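Long-range contacts in R.Ecl18kI (PDB 2GB7), which cuts double-stranded DNA as a type II restriction endonuclease, recognising 5'-CCNGG-3' and cleaving ahead of its first cytosine: residues Leu158-Pro164 with Thr176-Lys182; Leu131-Ile137 with Leu252-Met256; Glu16-Phe21 with Phe67-Phe71. The protein carries 1 engineered substitution. All blocks are in the same frame, centred on the assembly; numbering follows the deposited sequence.

Contact 1: residues Leu158-Pro164 with Thr176-Lys182; sequences LVDLVMP and TMLISAK. With nucleotides of chain B.
The carbonyl of Ile179 takes two donors in its own plane, the N-H groups of Asp160 (N to O 2.8 Å) and Leu161 (3.2 Å); this is a classic beta bulge. The carbonyl of Leu158 is used differently: Ser180 OG donates to Leu158 O at 3.0 Å from 39° above the carbonyl plane. Ser180 OG reaches it by standing anti to the backbone N (chi1 179°), and Leu158 CG also packs against the hydroxyl. One carboxylate oxygen, Asp160 OD2, lies 3.1 Å from Ala181 N and also meets Ala181 CB. From the bulge onward the strands pair antiparallel, Leu161 with Ile179 and Met163 with Met177 as hydrogen-bonded pairs. The side chains of these four lie on one face, where Leu161 CD1 meets Ile179 CD1 at 4.2 Å under cover of Met132 from helix 102-134. On the other face Leu178 CD2 sits against both methyls of Val162, 3.8 Å from Val162 CG1, with Val159 CG1 beside it. A cis peptide precedes Pro164, whose CD rests on Thr176 CG2. At the DNA end Lys182 NZ forms a salt bridge with Glu191 and lies 3.3 Å from OP2 of DC3 of chain B. Two N-H groups thus grip Ile179 O, and a hydroxyl grips Leu158 O, close to the polar side chains that face the DNA. Asp160 and Lys182, at the DNA end of the paired strands, fit the Asp...Lys pattern of PD-(D/E)XK nucleases, consistent with a place in the cleavage site.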
# COMPACT_ATOMS: atom_id res chain seq x y z
N LEU F 158 10.67 9.04 -2.56
CA LEU F 158 9.69 8.65 -3.59
C LEU F 158 9.99 9.39 -4.95
O LEU F 158 9.36 9.09 -5.96
CB LEU F 158 8.29 8.83 -2.99
CG LEU F 158 7.23 9.71 -3.63
CD1 LEU F 158 5.98 9.77 -2.76
CD2 LEU F 158 7.75 11.10 -3.92
N VAL F 159 10.95 10.29 -4.94
CA VAL F 159 11.39 10.88 -6.21
C VAL F 159 12.30 9.86 -6.84
O VAL F 159 13.22 9.35 -6.18
CB VAL F 159 12.22 12.12 -5.98
CG1 VAL F 159 12.81 12.61 -7.35
CG2 VAL F 159 11.38 13.18 -5.29
N ASP F 160 12.01 9.52 -8.09
CA ASP F 160 12.78 8.52 -8.83
C ASP F 160 13.87 9.12 -9.70
O ASP F 160 14.97 8.57 -9.77
CB ASP F 160 11.85 7.72 -9.70
CG ASP F 160 10.92 6.86 -8.87
OD1 ASP F 160 11.40 6.22 -7.88
OD2 ASP F 160 9.71 6.88 -9.14
N LEU F 161 13.54 10.22 -10.37
CA LEU F 161 14.47 10.87 -11.30
C LEU F 161 14.58 12.35 -11.02
O LEU F 161 13.58 13.00 -10.75
CB LEU F 161 13.98 10.71 -12.72
CG LEU F 161 13.79 9.26 -13.17
CD1 LEU F 161 13.00 9.16 -14.44
CD2 LEU F 161 15.13 8.52 -13.26
N VAL F 162 15.81 12.85 -11.09
CA VAL F 162 16.09 14.25 -10.84
C VAL F 162 16.86 14.80 -12.04
O VAL F 162 17.96 14.35 -12.34
CB VAL F 162 16.99 14.40 -9.61
CG1 VAL F 162 17.29 15.89 -9.35
CG2 VAL F 162 16.39 13.71 -8.35
N MET F 163 16.27 15.77 -12.72
CA MET F 163 16.88 16.38 -13.92
C MET F 163 17.35 17.77 -13.50
O MET F 163 16.53 18.59 -13.06
CB MET F 163 15.79 16.49 -15.00
CG MET F 163 16.24 16.76 -16.42
SD MET F 163 17.09 18.34 -16.63
CE MET F 163 15.79 19.50 -16.26
N PRO F 164 18.64 18.09 -13.72
CA PRO F 164 19.69 17.30 -14.36
C PRO F 164 20.49 16.42 -13.42
O PRO F 164 21.27 15.56 -13.88
CB PRO F 164 20.58 18.38 -14.98
CG PRO F 164 20.56 19.49 -13.89
CD PRO F 164 19.10 19.46 -13.40
N THR F 176 14.95 22.70 -12.64
CA THR F 176 15.03 21.25 -12.49
C THR F 176 13.66 20.59 -12.70
O THR F 176 12.59 21.26 -12.77
CB THR F 176 15.60 20.83 -11.11
OG1 THR F 176 14.69 21.24 -10.09
CG2 THR F 176 17.00 21.46 -10.84
N MET F 177 13.69 19.27 -12.81
CA MET F 177 12.43 18.52 -12.91
C MET F 177 12.57 17.29 -12.04
O MET F 177 13.62 16.64 -12.05
CB MET F 177 12.12 18.10 -14.36
CG MET F 177 10.88 17.24 -14.41
SD MET F 177 10.44 16.80 -16.10
CE MET F 177 10.28 18.40 -16.72
N LEU F 178 11.53 16.99 -11.25
CA LEU F 178 11.49 15.79 -10.43
C LEU F 178 10.33 14.94 -10.86
O LEU F 178 9.24 15.45 -11.09
CB LEU F 178 11.26 16.14 -8.95
CG LEU F 178 12.30 17.07 -8.32
CD1 LEU F 178 11.92 17.32 -6.88
CD2 LEU F 178 13.69 16.49 -8.42
N ILE F 179 10.60 13.65 -10.96
CA ILE F 179 9.60 12.67 -11.37
C ILE F 179 9.46 11.55 -10.36
O ILE F 179 10.47 10.92 -9.99
CB ILE F 179 9.94 12.07 -12.75
CG1 ILE F 179 10.13 13.18 -13.79
CG2 ILE F 179 8.86 11.04 -13.18
CD1 ILE F 179 10.85 12.71 -15.08
N SER F 180 8.22 11.31 -9.94
CA SER F 180 7.84 10.13 -9.11
C SER F 180 6.96 9.22 -9.96
O SER F 180 6.43 9.66 -11.00
CB SER F 180 7.03 10.59 -7.88
OG SER F 180 6.65 9.44 -7.09
N ALA F 181 6.86 7.95 -9.58
CA ALA F 181 6.05 7.04 -10.39
C ALA F 181 5.31 6.08 -9.46
O ALA F 181 5.89 5.62 -8.49
CB ALA F 181 6.95 6.27 -11.28
N LYS F 182 4.04 5.82 -9.77
CA LYS F 182 3.21 4.86 -9.07
C LYS F 182 2.37 4.20 -10.14
O LYS F 182 1.65 4.90 -10.83
CB LYS F 182 2.29 5.58 -8.07
CG LYS F 182 3.07 6.12 -6.87
CD LYS F 182 2.12 6.71 -5.84
CE LYS F 182 2.93 7.31 -4.66
NZ LYS F 182 3.88 6.32 -4.04
P DC B 4 4.37 1.53 -7.16
OP1 DC B 4 4.38 1.77 -8.63
OP2 DC B 4 4.02 2.65 -6.24
O5' DC B 4 3.38 0.32 -6.85
C5' DC B 4 3.56 -0.94 -7.47
C4' DC B 4 2.55 -1.93 -6.94
O4' DC B 4 2.82 -2.17 -5.54
C3' DC B 4 1.09 -1.46 -7.03
O3' DC B 4 0.24 -2.56 -7.37
C2' DC B 4 0.79 -1.00 -5.62
C1' DC B 4 1.65 -1.92 -4.77
N1 DC B 4 2.07 -1.34 -3.49
C2 DC B 4 1.94 -2.10 -2.32
O2 DC B 4 1.57 -3.28 -2.39
N3 DC B 4 2.24 -1.52 -1.13
C4 DC B 4 2.65 -0.25 -1.08
N4 DC B 4 2.88 0.29 0.12
C5 DC B 4 2.84 0.52 -2.27
C6 DC B 4 2.54 -0.06 -3.44
P DC B 3 7.71 4.59 -3.47
OP1 DC B 3 8.09 5.35 -4.69
OP2 DC B 3 6.64 5.12 -2.57
O5' DC B 3 7.35 3.12 -3.94
C5' DC B 3 8.29 2.40 -4.72
C4' DC B 3 7.71 1.08 -5.15
O4' DC B 3 7.89 0.12 -4.07
C3' DC B 3 6.21 1.19 -5.38
O3' DC B 3 5.79 0.97 -6.71
C2' DC B 3 5.57 0.18 -4.44
C1' DC B 3 6.71 -0.66 -3.90
N1 DC B 3 6.50 -0.84 -2.45
C2 DC B 3 6.30 -2.13 -1.95
O2 DC B 3 6.35 -3.09 -2.73
N3 DC B 3 6.06 -2.29 -0.63
C4 DC B 3 6.01 -1.23 0.18
N4 DC B 3 5.76 -1.43 1.48
C5 DC B 3 6.21 0.09 -0.31
C6 DC B 3 6.46 0.24 -1.62

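Contact 2: residues Leu131-Ile137 with Leu252-Met256; sequences LMMGAGI and LQSAM
Leu252 pushes CD1 into a pocket of apolar groups: Ile137 CD1 at 3.8 Å, Ala135 CB at 3.9 Å and Met132 SD at 4.0 Å all touch this one methyl. Its other branch, CD2, meets Leu131 CD2 at 3.9 Å, so the two branches meet different residues of 131-137. One turn on, Ala255 gives the second dense point. Its CB is 3.7 Å from Ile137 CD1 and 3.8 Å from Met132 CE; Met132 brings that methyl over by folding at chi2 and chi3 (-54° and -79°), which carries the end of the side chain to helix 248-259. Ile137 CD1 is thus lodged between Leu252 and Ala255. The packing slackens toward Met256, which is partly exposed: the sulfur SD comes no nearer than 4.3 Å to Ile137 CG1. Gly136 too is on the solvent side. It ends helix 102-134 in a Schellman motif, with positive phi and with Ile137 N bonded to Met132 O and Gly136 N to Met133 O; this turn swings Ile137 back against the second helix. No hydrogen bond joins the two segments, so the contact rests on the fit of methyl, sulfur and methylene groups. Around it, Phe45 of helix 42-47 covers Leu131 and Ala135, Leu46 covers Leu252 and Met256, and Tyr52 and Ile53 of helix 49-77 touch Leu131. Tyr295 OH of helix 290-302 hydrogen-bonds to Ile137 O, while strand 177-181 lies against Met132 through Ile179 and against Ala255 through Met177.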
# COMPACT_ATOMS: atom_id res chain seq x y z
N LEU F 131 13.68 5.64 -20.59
CA LEU F 131 13.04 6.66 -21.43
C LEU F 131 13.82 7.97 -21.40
O LEU F 131 14.10 8.55 -22.42
CB LEU F 131 11.59 6.87 -20.98
CG LEU F 131 10.82 8.03 -21.62
CD1 LEU F 131 10.73 7.81 -23.12
CD2 LEU F 131 9.44 8.09 -21.02
N MET F 132 14.12 8.47 -20.19
CA MET F 132 14.89 9.72 -20.07
C MET F 132 16.28 9.57 -20.68
O MET F 132 16.74 10.46 -21.40
CB MET F 132 14.97 10.11 -18.60
CG MET F 132 13.61 10.31 -17.94
SD MET F 132 12.53 11.47 -18.78
CE MET F 132 13.24 12.99 -18.19
N MET F 133 16.94 8.42 -20.45
CA MET F 133 18.28 8.16 -21.05
C MET F 133 18.21 8.12 -22.57
O MET F 133 19.02 8.76 -23.27
CB MET F 133 18.87 6.87 -20.52
CG MET F 133 19.09 6.94 -19.03
SD MET F 133 19.72 5.42 -18.36
CE MET F 133 19.95 6.03 -16.67
N GLY F 134 17.22 7.42 -23.09
CA GLY F 134 17.00 7.37 -24.53
C GLY F 134 16.78 8.76 -25.12
O GLY F 134 17.23 9.08 -26.23
N ALA F 135 16.05 9.60 -24.38
CA ALA F 135 15.76 10.98 -24.79
C ALA F 135 17.00 11.89 -24.71
O ALA F 135 16.99 13.02 -25.20
CB ALA F 135 14.64 11.53 -23.93
N GLY F 136 18.06 11.36 -24.10
CA GLY F 136 19.34 12.03 -23.87
C GLY F 136 19.29 13.09 -22.78
O GLY F 136 20.15 13.99 -22.74
N ILE F 137 18.25 13.02 -21.96
CA ILE F 137 18.02 14.04 -20.94
C ILE F 137 18.84 13.64 -19.72
O ILE F 137 18.80 12.51 -19.32
CB ILE F 137 16.51 14.15 -20.64
CG1 ILE F 137 15.78 14.69 -21.88
CG2 ILE F 137 16.23 15.06 -19.43
CD1 ILE F 137 14.26 14.63 -21.81
N LEU F 252 7.78 14.93 -21.43
CA LEU F 252 9.07 14.86 -22.14
C LEU F 252 9.42 16.17 -22.83
O LEU F 252 10.58 16.59 -22.85
CB LEU F 252 9.08 13.71 -23.14
CG LEU F 252 9.64 12.40 -22.58
CD1 LEU F 252 11.16 12.50 -22.39
CD2 LEU F 252 8.99 11.95 -21.22
N GLN F 253 8.42 16.83 -23.37
CA GLN F 253 8.64 18.12 -24.00
C GLN F 253 9.15 19.12 -22.96
O GLN F 253 10.12 19.84 -23.20
CB GLN F 253 7.35 18.60 -24.63
CG GLN F 253 7.57 19.86 -25.43
CD GLN F 253 8.58 19.68 -26.57
OE1 GLN F 253 8.60 18.65 -27.25
NE2 GLN F 253 9.43 20.69 -26.78
N SER F 254 8.52 19.12 -21.79
CA SER F 254 8.95 20.01 -20.71
C SER F 254 10.37 19.66 -20.25
O SER F 254 11.21 20.54 -20.05
CB SER F 254 7.96 19.92 -19.54
OG SER F 254 6.72 20.48 -19.97
N ALA F 255 10.67 18.36 -20.14
CA ALA F 255 12.00 17.95 -19.69
C ALA F 255 13.05 18.36 -20.68
O ALA F 255 14.13 18.83 -20.30
CB ALA F 255 12.06 16.42 -19.46
N MET F 256 12.73 18.23 -21.96
CA MET F 256 13.67 18.54 -23.01
C MET F 256 13.93 20.03 -23.01
O MET F 256 15.09 20.46 -23.09
CB MET F 256 13.12 18.10 -24.36
CG MET F 256 14.11 18.26 -25.49
SD MET F 256 15.66 17.36 -25.27
CE MET F 256 16.69 18.17 -26.50

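Contact 3: residues Glu16-Phe21 with Phe67-Phe71; sequences ERKSHF and FEKEF. With nucleotides of chain A.
Three phenylalanines interlock in two successive T-shaped stacks: Phe67 turns its edge to the face of Phe21, and Phe21 turns its own edge to the face of Phe71. In the first pair the centroids of the Phe21 and Phe67 rings are 4.8 Å apart with planes at 86°, and Phe67 CE2 stands over the middle of the Phe21 ring. The fit is tight, Phe67 CD2 coming to 3.2 Å from Phe21 CE1. In the second pair the ring centroids of Phe21 and Phe71 are 5.0 Å apart and Phe21 CE2 sits toward the rim of the Phe71 face. Phe67 and Phe71, one helical turn apart, both hold CG anti to the backbone N (chi1 176° in Phe71), which sends the two rings out to the same partner. These rings bridge short helix segments whose axes come no closer than 12.0 Å. At the edge of its ring, Phe71 CE1 also meets Glu16 CB at 3.7 Å. Glu68, beside the Phe21 ring, forms a salt bridge with Arg116 of helix 102-134. Ser111 OG and Asn112 OD1 of the same helix hold Arg17 NH2 by hydrogen bonds, and Phe71 CE2 covers one face of the Arg17 guanidinium, 3.8 Å from Arg17 NH1, the planes being 55° apart. Arg17 CD is 3.5 Å from OP1 of DC9 of chain A. One ring of the cluster, Phe71, thus packs against a basic side chain whose charge would probably add to the positive potential near the DNA backbone, although the aliphatic CD makes the closest approach to DC9.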
# COMPACT_ATOMS: atom_id res chain seq x y z
N GLU F 16 15.02 -19.86 -4.11
CA GLU F 16 14.76 -20.19 -5.50
C GLU F 16 14.42 -18.97 -6.32
O GLU F 16 14.84 -18.89 -7.46
CB GLU F 16 13.61 -21.19 -5.62
CG GLU F 16 13.95 -22.58 -5.07
CD GLU F 16 14.87 -23.39 -5.97
OE1 GLU F 16 15.41 -24.42 -5.49
OE2 GLU F 16 15.04 -23.03 -7.16
N ARG F 17 13.66 -18.04 -5.75
CA ARG F 17 13.31 -16.81 -6.46
C ARG F 17 14.56 -16.00 -6.79
O ARG F 17 14.70 -15.51 -7.91
CB ARG F 17 12.34 -15.95 -5.65
CG ARG F 17 11.66 -14.87 -6.51
CD ARG F 17 10.72 -13.97 -5.71
NE ARG F 17 9.72 -14.73 -4.96
CZ ARG F 17 8.59 -15.19 -5.47
NH1 ARG F 17 8.32 -15.03 -6.77
NH2 ARG F 17 7.75 -15.88 -4.69
N LYS F 18 15.44 -15.85 -5.81
CA LYS F 18 16.70 -15.13 -6.01
C LYS F 18 17.56 -15.78 -7.09
O LYS F 18 18.16 -15.08 -7.91
CB LYS F 18 17.48 -15.05 -4.70
CG LYS F 18 18.77 -14.26 -4.79
CD LYS F 18 19.58 -14.39 -3.52
CE LYS F 18 20.83 -15.22 -3.76
NZ LYS F 18 21.61 -15.38 -2.49
N SER F 19 17.59 -17.11 -7.10
CA SER F 19 18.44 -17.87 -8.01
C SER F 19 17.96 -17.85 -9.44
O SER F 19 18.77 -17.98 -10.36
CB SER F 19 18.50 -19.35 -7.59
OG SER F 19 19.06 -19.47 -6.31
N HIS F 20 16.65 -17.75 -9.63
CA HIS F 20 16.08 -17.99 -10.95
C HIS F 20 15.48 -16.80 -11.67
O HIS F 20 15.31 -16.86 -12.88
CB HIS F 20 15.04 -19.08 -10.88
CG HIS F 20 15.64 -20.43 -10.68
ND1 HIS F 20 16.34 -21.08 -11.67
CD2 HIS F 20 15.67 -21.24 -9.60
CE1 HIS F 20 16.77 -22.24 -11.22
NE2 HIS F 20 16.39 -22.36 -9.96
N PHE F 21 15.15 -15.75 -10.93
CA PHE F 21 14.61 -14.55 -11.55
C PHE F 21 15.67 -13.50 -11.67
O PHE F 21 16.33 -13.19 -10.68
CB PHE F 21 13.47 -13.97 -10.72
CG PHE F 21 12.23 -14.77 -10.76
CD1 PHE F 21 11.24 -14.47 -11.68
CD2 PHE F 21 12.06 -15.85 -9.90
CE1 PHE F 21 10.07 -15.23 -11.72
CE2 PHE F 21 10.92 -16.59 -9.93
CZ PHE F 21 9.91 -16.29 -10.84
N PHE F 67 7.20 -17.60 -16.89
CA PHE F 67 8.28 -18.02 -16.03
C PHE F 67 7.80 -18.13 -14.57
O PHE F 67 8.12 -19.09 -13.89
CB PHE F 67 9.45 -17.04 -16.13
CG PHE F 67 10.70 -17.52 -15.47
CD1 PHE F 67 11.61 -18.32 -16.16
CD2 PHE F 67 10.99 -17.14 -14.16
CE1 PHE F 67 12.79 -18.76 -15.55
CE2 PHE F 67 12.16 -17.58 -13.53
CZ PHE F 67 13.05 -18.39 -14.21
N GLU F 68 7.04 -17.14 -14.12
CA GLU F 68 6.46 -17.18 -12.78
C GLU F 68 5.49 -18.36 -12.63
O GLU F 68 5.46 -19.01 -11.57
CB GLU F 68 5.74 -15.87 -12.47
CG GLU F 68 5.32 -15.79 -10.99
CD GLU F 68 4.07 -14.99 -10.76
OE1 GLU F 68 3.03 -15.26 -11.41
OE2 GLU F 68 4.10 -14.11 -9.89
N LYS F 69 4.71 -18.63 -13.68
CA LYS F 69 3.80 -19.78 -13.66
C LYS F 69 4.55 -21.10 -13.49
O LYS F 69 4.17 -21.95 -12.66
CB LYS F 69 2.91 -19.83 -14.91
CG LYS F 69 1.73 -20.83 -14.80
CD LYS F 69 1.09 -21.12 -16.13
CE LYS F 69 0.16 -19.99 -16.59
NZ LYS F 69 -0.56 -20.36 -17.86
N GLU F 70 5.62 -21.27 -14.27
CA GLU F 70 6.49 -22.44 -14.18
C GLU F 70 7.20 -22.54 -12.81
O GLU F 70 7.36 -23.64 -12.26
CB GLU F 70 7.47 -22.57 -15.37
CG GLU F 70 8.36 -21.35 -15.68
CD GLU F 70 9.28 -21.57 -16.90
N PHE F 71 7.58 -21.39 -12.27
CA PHE F 71 8.15 -21.33 -10.93
C PHE F 71 7.16 -21.81 -9.87
O PHE F 71 7.49 -22.65 -9.02
CB PHE F 71 8.56 -19.88 -10.65
CG PHE F 71 9.07 -19.65 -9.27
CD1 PHE F 71 10.38 -20.00 -8.93
CD2 PHE F 71 8.25 -19.07 -8.31
CE1 PHE F 71 10.86 -19.78 -7.64
CE2 PHE F 71 8.72 -18.85 -7.02
CZ PHE F 71 10.03 -19.18 -6.70
P DC A 9 11.64 -10.34 -5.06
OP1 DC A 9 11.24 -10.64 -6.45
OP2 DC A 9 12.58 -11.25 -4.35
O5' DC A 9 12.23 -8.86 -5.05
C5' DC A 9 11.58 -7.83 -5.78
C4' DC A 9 12.32 -6.52 -5.64
O4' DC A 9 12.14 -6.01 -4.30
C3' DC A 9 13.83 -6.59 -5.88
O3' DC A 9 14.28 -5.38 -6.48
C2' DC A 9 14.39 -6.62 -4.46
C1' DC A 9 13.41 -5.73 -3.73
N1 DC A 9 13.30 -5.97 -2.28
C2 DC A 9 12.99 -4.88 -1.45
O2 DC A 9 12.81 -3.77 -1.96
N3 DC A 9 12.89 -5.09 -0.11
C4 DC A 9 13.09 -6.31 0.39
N4 DC A 9 12.99 -6.46 1.71
C5 DC A 9 13.41 -7.42 -0.43
C6 DC A 9 13.51 -7.21 -1.75

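From the N terminus, contact 3 closes first: residues 67-71 return to 16-21 across a largely helical excursion, tying helix 6-20 to helix 49-77. Contact 2 opens at the end of helix 102-134, and contact 1 is nested inside its loop, pairing strands 161-163 and 177-181 before helix 248-259 closes contact 2. Contacts 1 and 2 touch, with centres about 12 Å apart: Met177 CE packs on Ala255 N and Met163 CG on Ile137 CG2, joining sheet and helices in one core. Contact 3 lies on the opposite side of the chain's centre, its centre about 31 Å from that of contact 1 and about 34 Å from that of contact 2.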